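Long-range contact in defensin (Pachyrhizus erosus, PDB 3PSM), which probably defends the plant against fungi, as a dimeric, disulfide-rich antimicrobial protein of the gamma-thionin family: residues N5-F10 against F39-T44. Residues are numbered along the deposited sequence; the frame is centred on the assembly and turned at random.
Sequences NLADTF and FRCWCT
L6 and W42 meet where the edge strand 2-6 of the defensin fold, a cysteine-stabilised alpha-beta motif, leaves the central strand 41-46; the contact as a whole puts L6, R40 and W42 on one side of the sheet and A7, C41 and C43 on the side facing the helix. N5 and C43 form an antiparallel hydrogen-bonded pair, the amide of C43 reaching N5 O at 2.8 Å. Two residues on, past the non-hydrogen-bonded pair of L6 and W42, the A7 amide gives a nearly straight bond (176°) to C41 O, tying the departing loop to the same strand.

On the face turned from the helix, L6 CD2 sits over the five-membered ring of W42, 3.6 Å from its centroid, a CH-pi contact. The same methyl lies 3.6 Å from R40 CB, while L6 CD1 lies over the rim of one guanidinium face, 3.8 Å from R40 NH1. D38 OD1 is shared by both neighbours, salt-bridged to R40 NE and hydrogen-bonded to W42 NE1.

Toward helix 17-27, A7 CB approaches both C41 SG and C43 SG, disulfide-bonded to C20 and C24 of that helix, respectively. With CG anti to the backbone N (chi1 -178°), the F10 ring lies against C41: C41 CB stands over its face, 3.5 Å from F10 CG, and C41 SG approaches obliquely, 3.8 Å from F10 CD1.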
loop_
_atom_site.group_PDB
_atom_site.type_symbol
_atom_site.label_atom_id
_atom_site.label_comp_id
_atom_site.label_asym_id
_atom_site.label_seq_id
_atom_site.Cartn_x
_atom_site.Cartn_y
_atom_site.Cartn_z
ATOM N N ASN A 5 9.475 10.171 -8.648
ATOM C CA ASN A 5 10.415 11.002 -7.901
ATOM C C ASN A 5 10.358 10.651 -6.440
ATOM O O ASN A 5 9.425 9.957 -5.969
ATOM C CB ASN A 5 10.111 12.475 -8.111
ATOM C CG ASN A 5 10.611 12.863 -9.503
ATOM O OD1 ASN A 5 11.791 13.146 -9.679
ATOM N ND2 ASN A 5 9.826 12.802 -10.558
ATOM N N LEU A 6 11.367 11.077 -5.693
ATOM C CA LEU A 6 11.400 10.790 -4.260
ATOM C C LEU A 6 10.163 11.312 -3.563
ATOM O O LEU A 6 9.639 12.389 -3.852
ATOM C CB LEU A 6 12.643 11.435 -3.612
ATOM C CG LEU A 6 13.929 10.715 -3.928
ATOM C CD1 LEU A 6 15.093 11.605 -3.440
ATOM C CD2 LEU A 6 14.041 9.345 -3.281
ATOM N N ALA A 7 9.695 10.566 -2.575
ATOM C CA ALA A 7 8.696 11.058 -1.647
ATOM C C ALA A 7 9.188 12.356 -1.022
ATOM O O ALA A 7 10.406 12.511 -0.796
ATOM C CB ALA A 7 8.406 9.998 -0.610
ATOM N N ASP A 8 8.283 13.203 -0.642
ATOM C CA ASP A 8 8.653 14.437 -0.014
ATOM C C ASP A 8 9.005 14.290 1.466
ATOM O O ASP A 8 9.963 14.914 1.922
ATOM C CB ASP A 8 7.487 15.466 -0.185
ATOM C CG ASP A 8 7.419 16.128 -1.556
ATOM O OD1 ASP A 8 8.384 16.076 -2.350
ATOM O OD2 ASP A 8 6.361 16.743 -1.843
ATOM N N THR A 9 8.255 13.494 2.222
ATOM C CA THR A 9 8.335 13.491 3.685
ATOM C C THR A 9 8.353 12.101 4.270
ATOM O O THR A 9 8.099 11.922 5.426
ATOM C CB THR A 9 7.158 14.315 4.280
ATOM O OG1 THR A 9 5.934 13.777 3.747
ATOM C CG2 THR A 9 7.290 15.775 3.862
ATOM N N PHE A 10 8.676 11.092 3.497
ATOM C CA PHE A 10 8.830 9.733 4.046
ATOM C C PHE A 10 9.996 9.717 5.027
ATOM O O PHE A 10 11.076 10.193 4.682
ATOM C CB PHE A 10 9.021 8.772 2.891
ATOM C CG PHE A 10 9.150 7.303 3.318
ATOM C CD1 PHE A 10 8.035 6.470 3.357
ATOM C CD2 PHE A 10 10.360 6.760 3.660
ATOM C CE1 PHE A 10 8.151 5.148 3.695
ATOM C CE2 PHE A 10 10.466 5.397 4.003
ATOM C CZ PHE A 10 9.359 4.609 4.015
ATOM N N PHE A 39 17.274 2.359 -1.114
ATOM C CA PHE A 39 16.598 2.355 0.187
ATOM C C PHE A 39 15.906 3.662 0.468
ATOM O O PHE A 39 15.790 4.089 1.633
ATOM C CB PHE A 39 17.522 1.964 1.327
ATOM C CG PHE A 39 17.995 0.525 1.244
ATOM C CD1 PHE A 39 19.111 0.211 0.471
ATOM C CD2 PHE A 39 17.317 -0.447 1.939
ATOM C CE1 PHE A 39 19.531 -1.128 0.462
ATOM C CE2 PHE A 39 17.760 -1.764 1.928
ATOM C CZ PHE A 39 18.860 -2.087 1.183
ATOM N N ARG A 40 15.314 4.265 -0.548
ATOM C CA ARG A 40 14.439 5.424 -0.393
ATOM C C ARG A 40 13.095 5.128 -1.067
ATOM O O ARG A 40 12.963 4.240 -1.907
ATOM C CB ARG A 40 15.057 6.667 -1.029
ATOM C CG ARG A 40 16.319 7.094 -0.264
ATOM C CD ARG A 40 16.850 8.429 -0.755
ATOM N NE ARG A 40 17.319 8.246 -2.114
ATOM C CZ ARG A 40 18.051 9.107 -2.793
ATOM N NH1 ARG A 40 18.387 10.243 -2.220
ATOM N NH2 ARG A 40 18.400 8.794 -4.055
ATOM N N CYS A 41 12.093 5.885 -0.619
ATOM C CA CYS A 41 10.730 5.772 -1.102
ATOM C C CYS A 41 10.503 6.714 -2.268
ATOM O O CYS A 41 10.752 7.923 -2.166
ATOM C CB CYS A 41 9.778 6.137 0.048
ATOM S SG CYS A 41 8.025 6.245 -0.397
ATOM N N TRP A 42 10.064 6.156 -3.388
ATOM C CA TRP A 42 9.784 6.867 -4.618
ATOM C C TRP A 42 8.299 6.730 -4.940
ATOM O O TRP A 42 7.744 5.648 -4.954
ATOM C CB TRP A 42 10.592 6.263 -5.782
ATOM C CG TRP A 42 12.085 6.498 -5.655
ATOM C CD1 TRP A 42 12.946 5.882 -4.783
ATOM C CD2 TRP A 42 12.868 7.391 -6.453
ATOM N NE1 TRP A 42 14.212 6.391 -5.012
ATOM C CE2 TRP A 42 14.204 7.299 -6.004
ATOM C CE3 TRP A 42 12.576 8.290 -7.488
ATOM C CZ2 TRP A 42 15.219 8.057 -6.547
ATOM C CZ3 TRP A 42 13.633 9.024 -8.035
ATOM C CH2 TRP A 42 14.922 8.880 -7.562
ATOM N N CYS A 43 7.670 7.888 -5.206
ATOM C CA CYS A 43 6.301 7.934 -5.571
ATOM C C CYS A 43 6.161 8.137 -7.086
ATOM O O CYS A 43 6.921 8.896 -7.712
ATOM C CB CYS A 43 5.541 9.097 -4.903
ATOM S SG CYS A 43 5.591 9.158 -3.105
ATOM N N THR A 44 5.156 7.527 -7.650
ATOM C CA THR A 44 4.722 7.745 -9.038
ATOM C C THR A 44 3.491 8.626 -9.052
ATOM O O THR A 44 2.568 8.418 -8.281
ATOM C CB THR A 44 4.434 6.402 -9.723
ATOM O OG1 THR A 44 5.656 5.644 -9.739
ATOM C CG2 THR A 44 3.997 6.564 -11.158
#